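Local coordinates for protein alanine racemase (Enterococcus faecalis, PDB 3E5P) that binds pyridoxal-5'-phosphate and belongs to the alanine racemase family, joining an eight-stranded parallel barrel to a C-terminal domain rich in beta strands, at residues L35-K40 / G58-F63; S205-A210 / Y223-Y228. The protein carries 1 engineered substitution. All coordinates share one frame; numbering follows the deposited sequence.

Contact 1 (L35-K40 / G58-F63). With PLP (pyridoxal-5'-phosphate), chain J.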
# COMPACT_ATOMS: atom_id res chain seq x y z
N LEU C 35 -22.70 18.58 -7.36
CA LEU C 35 -22.00 17.30 -7.28
C LEU C 35 -20.54 17.57 -6.97
O LEU C 35 -19.82 18.15 -7.79
CB LEU C 35 -22.12 16.56 -8.62
CG LEU C 35 -21.69 15.09 -8.78
CD1 LEU C 35 -20.35 14.84 -8.10
CD2 LEU C 35 -22.75 14.20 -8.19
N PHE C 36 -20.10 17.16 -5.80
CA PHE C 36 -18.70 17.33 -5.43
C PHE C 36 -18.03 15.97 -5.57
O PHE C 36 -18.52 14.98 -5.03
CB PHE C 36 -18.58 17.86 -4.00
CG PHE C 36 -18.55 19.35 -3.89
CD1 PHE C 36 -19.49 20.13 -4.55
CD2 PHE C 36 -17.58 19.99 -3.13
CE1 PHE C 36 -19.47 21.52 -4.46
CE2 PHE C 36 -17.55 21.39 -3.04
CZ PHE C 36 -18.50 22.15 -3.70
N ALA C 37 -16.94 15.92 -6.32
CA ALA C 37 -16.22 14.67 -6.51
C ALA C 37 -15.18 14.51 -5.41
O ALA C 37 -14.28 15.34 -5.28
CB ALA C 37 -15.54 14.65 -7.88
N VAL C 38 -15.32 13.47 -4.59
CA VAL C 38 -14.35 13.24 -3.53
C VAL C 38 -13.24 12.37 -4.11
O VAL C 38 -13.49 11.25 -4.56
CB VAL C 38 -15.00 12.57 -2.29
CG1 VAL C 38 -15.91 11.47 -2.72
CG2 VAL C 38 -13.93 12.02 -1.37
N VAL C 39 -11.87 12.92 -4.27
CA VAL C 39 -10.75 12.18 -4.84
C VAL C 39 -9.63 11.96 -3.85
O VAL C 39 -8.44 12.02 -4.21
CB VAL C 39 -10.19 12.92 -6.08
CG1 VAL C 39 -11.26 13.00 -7.16
CG2 VAL C 39 -9.71 14.32 -5.69
N LYS C 40 -9.99 11.70 -2.59
CA LYS C 40 -9.00 11.48 -1.54
C LYS C 40 -8.19 10.21 -1.80
O LYS C 40 -8.58 9.37 -2.60
CB LYS C 40 -9.69 11.40 -0.18
CG LYS C 40 -10.79 10.36 -0.09
CD LYS C 40 -11.30 10.21 1.33
CE LYS C 40 -12.45 9.22 1.40
NZ LYS C 40 -13.66 9.71 0.68
N GLY C 58 -17.68 15.69 -16.07
CA GLY C 58 -18.95 15.01 -15.90
C GLY C 58 -20.03 15.84 -15.24
O GLY C 58 -21.21 15.46 -15.26
N GLY C 59 -19.65 16.96 -14.64
CA GLY C 59 -20.63 17.81 -13.99
C GLY C 59 -20.25 18.24 -12.60
O GLY C 59 -20.92 19.07 -11.99
N ALA C 60 -19.16 17.68 -12.08
CA ALA C 60 -18.69 18.02 -10.75
C ALA C 60 -18.29 19.49 -10.69
O ALA C 60 -17.57 19.97 -11.57
CB ALA C 60 -17.51 17.13 -10.36
N THR C 61 -18.75 20.18 -9.66
CA THR C 61 -18.43 21.59 -9.48
C THR C 61 -17.68 21.84 -8.17
O THR C 61 -17.57 22.98 -7.71
CB THR C 61 -19.70 22.44 -9.51
OG1 THR C 61 -20.50 22.14 -8.36
CG2 THR C 61 -20.49 22.12 -10.76
N GLY C 62 -17.16 20.77 -7.57
CA GLY C 62 -16.42 20.89 -6.33
C GLY C 62 -15.66 19.61 -6.06
O GLY C 62 -15.90 18.61 -6.73
N PHE C 63 -14.75 19.64 -5.09
CA PHE C 63 -13.97 18.47 -4.74
C PHE C 63 -13.85 18.24 -3.24
O PHE C 63 -13.81 19.19 -2.47
CB PHE C 63 -12.57 18.57 -5.35
CG PHE C 63 -12.57 18.67 -6.84
CD1 PHE C 63 -12.64 19.90 -7.46
CD2 PHE C 63 -12.55 17.51 -7.62
CE1 PHE C 63 -12.68 20.00 -8.85
CE2 PHE C 63 -12.60 17.60 -9.01
CZ PHE C 63 -12.66 18.85 -9.62
N1 PLP J . -17.95 11.81 2.78
C2 PLP J . -16.95 11.57 3.64
C2A PLP J . -17.00 12.32 4.90
C3 PLP J . -15.93 10.68 3.34
O3 PLP J . -15.24 10.16 4.36
C4 PLP J . -15.87 9.97 2.12
C4A PLP J . -14.51 9.84 1.42
O4A PLP J . -13.40 9.48 1.80
C5 PLP J . -16.97 10.22 1.28
C6 PLP J . -17.95 11.14 1.61
C5A PLP J . -17.34 9.36 0.12
O4P PLP J . -18.19 8.33 0.45
P PLP J . -18.20 7.14 -0.54
O1P PLP J . -19.03 7.53 -1.62
O2P PLP J . -18.90 5.98 -0.09
O3P PLP J . -16.84 6.85 -0.94
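Phe-36 turns its CG away from its own carbonyl carbon (chi1 -91°), and this lays the ring flat over the backbone of Gly-62. Gly-62 CA sits 3.3 Å from the centroid of the Phe-36 ring, only 3° off the ring normal. This is a CH-pi contact over the middle of one face. Gly-62 has no side chain there, so the ring can come this close. Tyr-201 meets the Phe-36 ring edge-to-face, within the barrel.

Two backbone bonds tie the segments. Thr-61 N donates to Leu-35 O at 3.0 Å. Ala-37 N donates to Gly-62 O at 2.9 Å. Phe-63 CA adds a CA-H...O contact to Ala-37 O at 3.2 Å. Ala-37 and Phe-63 pair in parallel and face away from the Phe-36 side. There Ala-37 CB lies 4.0 Å from Ala-60 CB and 4.1 Å from Phe-63 CD2. Helix 48-58 packs on this side, with Ala-55 on Ala-37 and Ala-52 on Phe-63. The unit is a beta-alpha-beta crossover of a TIM barrel. Gly-59, with positive phi, ends the helix in a Schellman motif.

Beyond the paired part, 35-40 runs on to the cofactor. Val-38 CG2 packs 3.6 Å from C4A of PLP. The Lys-40 chain is extended until chi4 (-66°), where it bends to bring NZ to C4A. The modelled distance from Lys-40 NZ to PLP C4A, 1.1 Å, is too short for a real bond, so its length is doubtful. PLP keeps its aldehyde oxygen O4A, which overlaps CE and NZ of Lys-40. The model therefore does not depict a clean imine. The placement of Lys-40 NZ at C4A is nonetheless consistent with the internal Schiff base of this family, which would tether the cofactor just past the first barrel strand.

Contact 2 (S205-A210 / Y223-Y228). With PLP (pyridoxal-5'-phosphate), chain J.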
# COMPACT_ATOMS: atom_id res chain seq x y z
N SER C 205 -25.04 13.44 1.78
CA SER C 205 -24.93 12.22 0.98
C SER C 205 -23.57 11.81 0.44
O SER C 205 -22.74 12.63 0.05
CB SER C 205 -25.91 12.29 -0.19
OG SER C 205 -27.23 12.47 0.27
N ASN C 206 -23.38 10.50 0.41
CA ASN C 206 -22.18 9.86 -0.13
C ASN C 206 -22.73 9.00 -1.28
O ASN C 206 -23.91 9.11 -1.62
CB ASN C 206 -21.50 9.01 0.95
CG ASN C 206 -22.44 7.96 1.55
OD1 ASN C 206 -22.05 7.23 2.46
ND2 ASN C 206 -23.66 7.88 1.04
N SER C 207 -21.89 8.15 -1.87
CA SER C 207 -22.33 7.31 -2.98
C SER C 207 -23.62 6.56 -2.64
O SER C 207 -24.63 6.69 -3.32
CB SER C 207 -21.25 6.29 -3.37
OG SER C 207 -20.12 6.90 -3.97
N ALA C 208 -23.56 5.77 -1.57
CA ALA C 208 -24.71 4.98 -1.14
C ALA C 208 -25.98 5.81 -0.91
O ALA C 208 -27.05 5.43 -1.38
CB ALA C 208 -24.35 4.21 0.12
N THR C 209 -25.87 6.92 -0.18
CA THR C 209 -27.06 7.73 0.08
C THR C 209 -27.64 8.19 -1.25
O THR C 209 -28.84 8.04 -1.49
CB THR C 209 -26.74 8.97 0.93
OG1 THR C 209 -26.11 8.58 2.15
CG2 THR C 209 -28.02 9.68 1.26
N ALA C 210 -26.78 8.74 -2.10
CA ALA C 210 -27.20 9.23 -3.42
C ALA C 210 -27.89 8.13 -4.24
O ALA C 210 -28.85 8.39 -4.96
CB ALA C 210 -25.99 9.76 -4.18
N TYR C 223 -19.78 12.69 -3.80
CA TYR C 223 -19.72 11.46 -4.58
C TYR C 223 -18.34 10.82 -4.59
O TYR C 223 -17.37 11.39 -5.12
CB TYR C 223 -20.15 11.75 -6.02
CG TYR C 223 -20.97 10.65 -6.65
CD1 TYR C 223 -20.82 10.33 -7.99
CD2 TYR C 223 -21.93 9.95 -5.91
CE1 TYR C 223 -21.58 9.33 -8.58
CE2 TYR C 223 -22.70 8.96 -6.50
CZ TYR C 223 -22.52 8.65 -7.83
OH TYR C 223 -23.26 7.65 -8.40
N GLY C 224 -18.26 9.62 -4.02
CA GLY C 224 -17.00 8.90 -3.95
C GLY C 224 -16.91 7.67 -4.84
O GLY C 224 -16.99 7.78 -6.06
N VAL C 225 -16.73 6.50 -4.21
CA VAL C 225 -16.57 5.22 -4.91
C VAL C 225 -17.40 5.01 -6.16
O VAL C 225 -16.90 4.50 -7.16
CB VAL C 225 -16.85 4.03 -3.98
CG1 VAL C 225 -15.64 3.75 -3.12
CG2 VAL C 225 -18.09 4.31 -3.14
N ALA C 226 -18.67 5.39 -6.10
CA ALA C 226 -19.55 5.21 -7.23
C ALA C 226 -18.97 5.80 -8.51
O ALA C 226 -19.19 5.25 -9.59
CB ALA C 226 -20.90 5.84 -6.96
N MET C 227 -18.21 6.88 -8.40
CA MET C 227 -17.68 7.46 -9.62
C MET C 227 -16.54 6.68 -10.26
O MET C 227 -16.17 6.95 -11.40
CB MET C 227 -17.32 8.95 -9.44
CG MET C 227 -16.30 9.31 -8.41
SD MET C 227 -16.10 11.14 -8.34
CE MET C 227 -14.28 11.27 -8.30
N TYR C 228 -16.01 5.70 -9.54
CA TYR C 228 -14.94 4.87 -10.08
C TYR C 228 -15.56 3.55 -10.55
O TYR C 228 -14.86 2.57 -10.85
CB TYR C 228 -13.89 4.61 -9.02
CG TYR C 228 -13.36 5.87 -8.38
CD1 TYR C 228 -12.42 6.68 -9.03
CD2 TYR C 228 -13.79 6.25 -7.11
CE1 TYR C 228 -11.94 7.84 -8.44
CE2 TYR C 228 -13.32 7.42 -6.50
CZ TYR C 228 -12.39 8.20 -7.17
OH TYR C 228 -11.90 9.33 -6.55
N1 PLP J . -17.95 11.81 2.78
C2 PLP J . -16.95 11.57 3.64
C2A PLP J . -17.00 12.32 4.90
C3 PLP J . -15.93 10.68 3.34
O3 PLP J . -15.24 10.16 4.36
C4 PLP J . -15.87 9.97 2.12
C4A PLP J . -14.51 9.84 1.42
O4A PLP J . -13.40 9.48 1.80
C5 PLP J . -16.97 10.22 1.28
C6 PLP J . -17.95 11.14 1.61
C5A PLP J . -17.34 9.36 0.12
O4P PLP J . -18.19 8.33 0.45
P PLP J . -18.20 7.14 -0.54
O1P PLP J . -19.03 7.53 -1.62
O2P PLP J . -18.90 5.98 -0.09
O3P PLP J . -16.84 6.85 -0.94
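Ser-207 OG is held from two directions. It donates to O1P of PLP at 2.7 Å and accepts from Ala-226 N at 3.0 Å, in a fairly straight bond (162°). Its chi1 of -69° places OG beside the backbone N of Ser-207, so both can serve the same oxygen. Ser-207 N donates to PLP O1P at 2.9 Å. A weak bond from Gly-224 N also reaches O1P. The phosphate oxygen is thus gripped by groups from both segments. Val-225 N donates to O3P of PLP at 3.3 Å; the bond is long but nearly straight (170°).

The site lies at the C-terminal ends of strands 201-205 and 220-223, the last two of the barrel. This is the place where many phosphate-binding TIM barrels hold the phosphate. Ser-207 opens helix 207-212, with Asn-206 at the N-cap, so the helix start faces the phosphate and probably helps to balance its charge. On the other segment, the short 3-10 turn 225-227 presents its first amides to the phosphate and to Ser-207 OG.

Apolar groups fill in around these bonds. Ala-226 CB rests 3.6 Å from Ser-207 CB. Val-225 CG2 lies beside Ser-207 OG and close to O2P of PLP. Tyr-223 CE2 comes back to the helix, 3.9 Å from Ser-207 CA and 4.1 Å from Ala-210 CB. The hydroxyl of Tyr-223 is hydrogen-bonded to that of Tyr-241. Arg-222 NE, Tyr-44 OH and Tyr-356 OH also hydrogen-bond to the cofactor.

Contact 1 comes first along the chain and closes before contact 2 opens. Their centres are 10 Å apart. Contact 1 pairs the first two strands of the barrel, 34-38 and 62-65. Contact 2 joins the ends of the last two strands, 201-205 and 220-223, and the turns that follow them. Strand 220-223 runs beside 34-38 and closes the barrel, so the contacts meet at this seam. Phe-36 O and Tyr-223 N (2.9 Å) and Val-38 N and Tyr-223 O (3.0 Å) are probable hydrogen bonds across it. Both contacts touch one PLP: contact 1 supplies the lysine and contact 2 the phosphate cradle, which together hold two neighbouring arms of the pyridine ring.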